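Local structure of glucokinase (Leishmania braziliensis MHOM/BR/75/M2904, 6EDI) at residues V115-P120 and G128-L133; N156-G161 and V347-N352; R204-A209 and L231-G236. The protein probably phosphorylates D-glucose with ATP as phosphate donor, as a dimeric glucokinase of the actin-like ATPase clan. All blocks are in the same frame, centred on the assembly; numbering follows the deposited sequence.

Interaction 1: residues V115-P120 and G128-L133; sequences VSVPGP and GPFNNL
The inverse gamma turn centred on Pro118, which follows the end of strand 110-117, receives the ring of Phe130 from the loop beyond the short hairpin 121-127. A weak backbone bond from Gly119 N to Val117 O (3.1 Å) closes the turn. The ring comes to it largely edge-on: Val117 CB lies near the ring plane, 4.0 Å from Phe130 CE2, and Pro118 O is at the edge, in plane, 3.7 Å from Phe130 CD2. Gly119 passes obliquely, its CA 3.8 Å from Phe130 CD2; having no side chain, it lets the ring settle directly against the backbone. Phe130 CG is anti to its own carbonyl carbon (chi1 -56°), which turns the ring in toward the bend, and Gly128 O sits over one face, offset toward the rim. The two segments are also joined by Gly128 N donating to Pro120 O at 2.8 Å, bent (140°) and rising above the carbonyl plane, a bond lying just beyond the antiparallel strands 121-122 and 126-127, consistent with a continuation of their pairing. Beside it Pro120 CD rests 3.3 Å from Pro129 O, a close contact between loop residues. Strand 110-117, which ends at Val117, lies between strands 41-48 and 152-156; Pro118 touches Val47 of the former, and Ile81 packs against Phe130.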
# COMPACT_ATOMS: atom_id res chain seq x y z
N VAL A 115 -4.59 -18.43 9.00
CA VAL A 115 -4.35 -19.41 7.95
C VAL A 115 -3.76 -18.72 6.73
O VAL A 115 -4.40 -17.84 6.16
CB VAL A 115 -5.62 -20.17 7.54
CG1 VAL A 115 -5.27 -21.25 6.49
CG2 VAL A 115 -6.26 -20.82 8.75
N SER A 116 -2.54 -19.10 6.38
CA SER A 116 -1.89 -18.65 5.15
C SER A 116 -2.34 -19.56 4.03
O SER A 116 -2.19 -20.78 4.12
CB SER A 116 -0.37 -18.73 5.28
OG SER A 116 0.27 -18.27 4.10
N VAL A 117 -2.91 -18.97 2.98
CA VAL A 117 -3.41 -19.73 1.84
C VAL A 117 -2.81 -19.21 0.54
O VAL A 117 -2.56 -18.01 0.39
CB VAL A 117 -4.95 -19.72 1.76
CG1 VAL A 117 -5.55 -20.43 2.95
CG2 VAL A 117 -5.48 -18.29 1.67
N PRO A 118 -2.57 -20.13 -0.41
CA PRO A 118 -1.99 -19.77 -1.70
C PRO A 118 -3.10 -19.46 -2.70
O PRO A 118 -3.31 -20.19 -3.67
CB PRO A 118 -1.26 -21.05 -2.11
CG PRO A 118 -2.13 -22.15 -1.55
CD PRO A 118 -2.81 -21.58 -0.31
N GLY A 119 -3.81 -18.38 -2.45
CA GLY A 119 -4.86 -17.96 -3.35
C GLY A 119 -5.32 -16.60 -2.90
O GLY A 119 -4.78 -16.05 -1.93
N PRO A 120 -6.33 -16.04 -3.59
CA PRO A 120 -6.80 -14.70 -3.22
C PRO A 120 -7.57 -14.74 -1.91
O PRO A 120 -8.20 -15.76 -1.59
CB PRO A 120 -7.72 -14.33 -4.39
CG PRO A 120 -8.25 -15.64 -4.88
CD PRO A 120 -7.13 -16.64 -4.68
N GLY A 128 -10.79 -16.90 -1.74
CA GLY A 128 -11.61 -17.12 -2.92
C GLY A 128 -11.20 -18.33 -3.70
O GLY A 128 -10.41 -19.12 -3.20
N PRO A 129 -11.74 -18.49 -4.93
CA PRO A 129 -11.43 -19.71 -5.68
C PRO A 129 -9.94 -19.87 -5.84
O PRO A 129 -9.21 -18.89 -6.01
CB PRO A 129 -12.09 -19.48 -7.03
CG PRO A 129 -13.22 -18.58 -6.74
CD PRO A 129 -12.69 -17.64 -5.67
N PHE A 130 -9.50 -21.11 -5.74
CA PHE A 130 -8.13 -21.48 -5.98
C PHE A 130 -8.14 -22.20 -7.32
O PHE A 130 -9.15 -22.77 -7.71
CB PHE A 130 -7.65 -22.41 -4.87
CG PHE A 130 -7.80 -21.84 -3.49
CD1 PHE A 130 -8.99 -21.98 -2.80
CD2 PHE A 130 -6.75 -21.17 -2.88
CE1 PHE A 130 -9.15 -21.45 -1.52
CE2 PHE A 130 -6.89 -20.64 -1.60
CZ PHE A 130 -8.09 -20.78 -0.92
N ASN A 131 -7.02 -22.18 -8.03
CA ASN A 131 -6.98 -22.80 -9.35
C ASN A 131 -6.89 -24.33 -9.27
O ASN A 131 -7.38 -25.03 -10.17
CB ASN A 131 -5.85 -22.23 -10.20
CG ASN A 131 -4.49 -22.40 -9.55
OD1 ASN A 131 -4.36 -22.28 -8.33
ND2 ASN A 131 -3.47 -22.70 -10.36
N ASN A 132 -6.27 -24.85 -8.21
CA ASN A 132 -6.07 -26.31 -8.07
C ASN A 132 -6.77 -26.98 -6.87
O ASN A 132 -6.61 -28.18 -6.63
CB ASN A 132 -4.57 -26.68 -8.15
CG ASN A 132 -3.77 -26.20 -6.94
OD1 ASN A 132 -4.31 -26.01 -5.85
ND2 ASN A 132 -2.47 -26.03 -7.14
N LEU A 133 -7.53 -26.20 -6.12
CA LEU A 133 -8.32 -26.74 -5.02
C LEU A 133 -9.76 -26.33 -5.22
O LEU A 133 -10.05 -25.33 -5.88
CB LEU A 133 -7.82 -26.22 -3.67
CG LEU A 133 -6.43 -26.65 -3.20
CD1 LEU A 133 -6.03 -25.88 -1.96
CD2 LEU A 133 -6.44 -28.13 -2.92

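Interaction 2: residues N156-G161 and V347-N352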
# COMPACT_ATOMS: atom_id res chain seq x y z
N ASN A 156 -2.99 -14.01 2.87
CA ASN A 156 -2.27 -14.32 1.64
C ASN A 156 -0.91 -14.86 2.00
O ASN A 156 -0.36 -14.52 3.04
CB ASN A 156 -2.10 -13.07 0.77
CG ASN A 156 -3.27 -12.83 -0.16
OD1 ASN A 156 -3.44 -13.55 -1.15
ND2 ASN A 156 -4.09 -11.83 0.15
N ASP A 157 -0.37 -15.72 1.14
CA ASP A 157 0.96 -16.29 1.32
C ASP A 157 2.02 -15.21 1.64
O ASP A 157 2.76 -15.31 2.62
CB ASP A 157 1.31 -17.17 0.08
CG ASP A 157 2.80 -17.25 -0.21
OD1 ASP A 157 3.61 -17.46 0.72
OD2 ASP A 157 3.17 -17.13 -1.40
N LEU A 158 2.06 -14.15 0.84
CA LEU A 158 3.07 -13.11 1.04
C LEU A 158 2.75 -12.19 2.23
O LEU A 158 3.65 -11.56 2.80
CB LEU A 158 3.27 -12.29 -0.23
CG LEU A 158 4.63 -12.55 -0.86
CD1 LEU A 158 5.68 -12.22 0.16
CD2 LEU A 158 4.71 -14.03 -1.23
N GLU A 159 1.48 -12.11 2.59
CA GLU A 159 1.09 -11.35 3.78
C GLU A 159 1.62 -12.09 5.00
O GLU A 159 2.28 -11.51 5.88
CB GLU A 159 -0.43 -11.20 3.82
CG GLU A 159 -0.99 -10.55 5.07
CD GLU A 159 -2.51 -10.56 5.10
OE1 GLU A 159 -3.10 -11.23 4.23
OE2 GLU A 159 -3.09 -9.91 5.99
N ALA A 160 1.38 -13.40 5.03
CA ALA A 160 1.89 -14.22 6.12
C ALA A 160 3.42 -14.18 6.16
O ALA A 160 4.00 -14.15 7.23
CB ALA A 160 1.36 -15.64 6.05
N GLY A 161 4.06 -14.17 5.00
CA GLY A 161 5.53 -14.14 4.95
C GLY A 161 6.10 -12.88 5.56
O GLY A 161 7.10 -12.90 6.31
N VAL A 347 12.87 -5.92 1.61
CA VAL A 347 13.36 -7.27 1.82
C VAL A 347 13.12 -8.14 0.59
O VAL A 347 11.99 -8.23 0.08
CB VAL A 347 12.66 -7.93 3.01
CG1 VAL A 347 12.96 -9.44 3.03
CG2 VAL A 347 13.09 -7.27 4.31
N LEU A 348 14.18 -8.79 0.13
CA LEU A 348 14.06 -9.73 -0.98
C LEU A 348 14.13 -11.12 -0.37
O LEU A 348 15.12 -11.45 0.30
CB LEU A 348 15.19 -9.53 -2.00
CG LEU A 348 15.14 -8.38 -3.01
CD1 LEU A 348 15.03 -7.05 -2.32
CD2 LEU A 348 16.38 -8.41 -3.93
N MET A 349 13.09 -11.93 -0.56
CA MET A 349 13.05 -13.21 0.15
C MET A 349 12.48 -14.37 -0.67
O MET A 349 12.20 -14.24 -1.87
CB MET A 349 12.30 -13.03 1.47
CG MET A 349 10.78 -12.95 1.36
SD MET A 349 10.06 -12.61 2.98
CE MET A 349 8.45 -13.35 2.85
N GLY A 350 12.35 -15.53 -0.02
CA GLY A 350 11.88 -16.72 -0.72
C GLY A 350 12.99 -17.72 -1.02
O GLY A 350 14.18 -17.36 -1.00
N ASP A 351 12.60 -18.95 -1.30
CA ASP A 351 13.55 -20.04 -1.58
C ASP A 351 14.55 -19.72 -2.70
O ASP A 351 15.75 -19.99 -2.56
CB ASP A 351 12.80 -21.34 -1.91
CG ASP A 351 11.84 -21.77 -0.81
OD1 ASP A 351 12.21 -21.67 0.38
OD2 ASP A 351 10.72 -22.20 -1.14
N ASN A 352 14.06 -19.15 -3.79
CA ASN A 352 14.93 -18.74 -4.89
C ASN A 352 15.99 -17.73 -4.51
O ASN A 352 17.13 -17.85 -4.94
CB ASN A 352 14.12 -18.23 -6.09
CG ASN A 352 13.66 -19.36 -7.00
OD1 ASN A 352 12.53 -19.36 -7.48
ND2 ASN A 352 14.54 -20.35 -7.23
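The N-terminal part of helix 157-170 faces the end of strand 345-348 with the backbones well separated, the nearest alpha carbons, of Gly161 and Gly350, being 8.9 Å apart. Met349 spans the interval. Its CG lies between the backbone N and the carbonyl carbon (chi1 77°), and beyond CG the chain runs extended, carrying the terminal methyl to the helix. There CE meets bare backbone, 3.6 Å from Gly161 C and 3.7 Å from Gly161 CA; glycine leaves room for the methyl to lie on the helix itself. Leu158, one turn earlier, slides past Met349 in the opposite direction and brings CD1 to 4.0 Å from Met349 CE. A long, flexible, unbranched methionine suits such a reach across an apolar interval. At the start of the helix, Asn156 N donates to Glu159 OE1 (3.1 Å) on the anti side of the carboxylate. Gly350, with a positive phi, turns the chain from the strand into helix 351-355. Around the contact, Val207 and Ala209 of strand 205-210 pack against Met349, Val207 also touching Leu158, while Phe178 of strand 178-182 meets Met349: helix 157-170 thus lies against the sheet that contains strand 345-348.

Interaction 3: residues R204-A209 and L231-G236; sequences RCMVVA and LALECG
Two torsions set the course of Met206 toward Leu233 and Cys235: chi1 of 177° carries CG away from the backbone N, and a bend at chi2 (67°) swings SD and CE across to the other segment. The methyl then meets two neighbouring partners on one side, 3.9 Å from Cys235 SG and 4.0 Å from Leu233 CD1, while Met206 SD is 4.1 Å from the same Leu233 CD1. The methionine side chain runs aslant past the leucine, and CD1 is the Leu233 branch that touches it. No hydrogen bond joins the segments; the meeting is apolar and buried. Methionine suits it by its reach, leucine by its compact branched end, and cysteine by a small, polarisable sulfur that packs against the methyl from the start of the 3-10 segment 235-236. Strand 214-222 runs between strands 205-210 and 227-233, and the contact bridges over it beside Ser216, which touches both Met206 and Leu233 and whose OG is hydrogen-bonded to Cys235 N. Helix 317-341 closes over the group with Phe341 and Thr337. At the subunit boundary, Arg204 NH2 bonds to Ala232 O of the second subunit, and Phe341 of that subunit packs on Leu233. The contact lies in the ribonuclease H-like sheet of the actin-like ATPase fold, where 205-210, 214-222 and 227-233 form an antiparallel meander.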
# COMPACT_ATOMS: atom_id res chain seq x y z
N ARG A 204 8.26 1.43 7.33
CA ARG A 204 7.70 0.45 6.41
C ARG A 204 8.76 -0.50 5.93
O ARG A 204 9.92 -0.13 5.70
CB ARG A 204 7.07 1.12 5.19
CG ARG A 204 5.69 1.71 5.44
CD ARG A 204 5.23 2.51 4.23
NE ARG A 204 3.88 3.03 4.42
CZ ARG A 204 3.30 3.86 3.58
NH1 ARG A 204 3.96 4.24 2.49
NH2 ARG A 204 2.06 4.30 3.80
N CYS A 205 8.34 -1.74 5.74
CA CYS A 205 9.16 -2.75 5.11
C CYS A 205 8.42 -3.28 3.87
O CYS A 205 7.33 -3.85 3.97
CB CYS A 205 9.43 -3.89 6.10
SG CYS A 205 10.36 -5.23 5.39
N MET A 206 9.01 -3.07 2.70
CA MET A 206 8.45 -3.60 1.46
C MET A 206 9.03 -4.98 1.20
O MET A 206 10.25 -5.16 1.17
CB MET A 206 8.74 -2.64 0.29
CG MET A 206 8.24 -3.15 -1.05
SD MET A 206 6.45 -3.23 -1.12
CE MET A 206 6.27 -4.55 -2.32
N VAL A 207 8.15 -5.96 1.03
CA VAL A 207 8.59 -7.36 0.88
C VAL A 207 8.29 -7.86 -0.52
O VAL A 207 7.14 -7.78 -0.98
CB VAL A 207 7.90 -8.26 1.88
CG1 VAL A 207 8.42 -9.67 1.77
CG2 VAL A 207 8.09 -7.71 3.31
N VAL A 208 9.31 -8.37 -1.20
CA VAL A 208 9.15 -8.99 -2.52
C VAL A 208 9.76 -10.40 -2.48
O VAL A 208 10.78 -10.58 -1.83
CB VAL A 208 9.83 -8.13 -3.60
CG1 VAL A 208 9.84 -8.85 -4.94
CG2 VAL A 208 9.10 -6.82 -3.74
N ALA A 209 9.14 -11.38 -3.14
CA ALA A 209 9.61 -12.77 -3.10
C ALA A 209 9.53 -13.42 -4.47
O ALA A 209 8.45 -13.88 -4.89
CB ALA A 209 8.83 -13.58 -2.10
N LEU A 231 -0.11 -5.39 4.53
CA LEU A 231 -1.05 -5.34 3.43
C LEU A 231 -0.53 -6.28 2.37
O LEU A 231 0.63 -6.15 1.95
CB LEU A 231 -1.16 -3.93 2.85
CG LEU A 231 -2.05 -2.93 3.60
CD1 LEU A 231 -1.42 -2.54 4.92
CD2 LEU A 231 -2.34 -1.67 2.76
N ALA A 232 -1.38 -7.22 1.97
CA ALA A 232 -1.18 -8.08 0.80
C ALA A 232 -1.16 -7.20 -0.45
O ALA A 232 -1.96 -6.26 -0.54
CB ALA A 232 -2.32 -9.09 0.71
N LEU A 233 -0.29 -7.51 -1.41
CA LEU A 233 -0.16 -6.69 -2.62
C LEU A 233 -0.04 -7.51 -3.91
O LEU A 233 0.20 -8.72 -3.86
CB LEU A 233 1.07 -5.79 -2.50
CG LEU A 233 1.11 -4.74 -1.39
CD1 LEU A 233 2.46 -4.07 -1.36
CD2 LEU A 233 0.02 -3.70 -1.61
N GLU A 234 -0.18 -6.85 -5.05
CA GLU A 234 0.08 -7.48 -6.35
C GLU A 234 1.08 -6.67 -7.19
O GLU A 234 0.85 -6.41 -8.38
CB GLU A 234 -1.22 -7.69 -7.16
CG GLU A 234 -2.32 -8.45 -6.43
CD GLU A 234 -1.94 -9.90 -6.10
OE1 GLU A 234 -1.00 -10.45 -6.71
OE2 GLU A 234 -2.59 -10.49 -5.22
N CYS A 235 2.19 -6.28 -6.58
CA CYS A 235 3.19 -5.46 -7.24
C CYS A 235 3.92 -6.18 -8.38
O CYS A 235 4.37 -5.54 -9.33
CB CYS A 235 4.21 -4.92 -6.21
SG CYS A 235 3.50 -3.75 -4.99
N GLY A 236 4.00 -7.50 -8.30
CA GLY A 236 4.56 -8.28 -9.40
C GLY A 236 3.73 -8.11 -10.66
O GLY A 236 4.23 -8.34 -11.78

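From the N terminus, interaction 1 comes first and closes a short loop, the hairpin that follows strand 110-117. The chain then enters 156-161, opening the long loop that interaction 2 closes only at 347-352. Interaction 3 lies wholly within that loop, joining strands of one meander. Interaction 1 is therefore in series with both others, and none cross. Interactions 1 and 2 touch where Ser116 OG packs 3.4 Å from Ala160 CB. Interactions 2 and 3 share one sheet through neighbouring strands 345-348 and 205-210. Together they connect the sheet containing strand 110-117, helix 157-170 and the sheet containing strands 205-210 and 345-348.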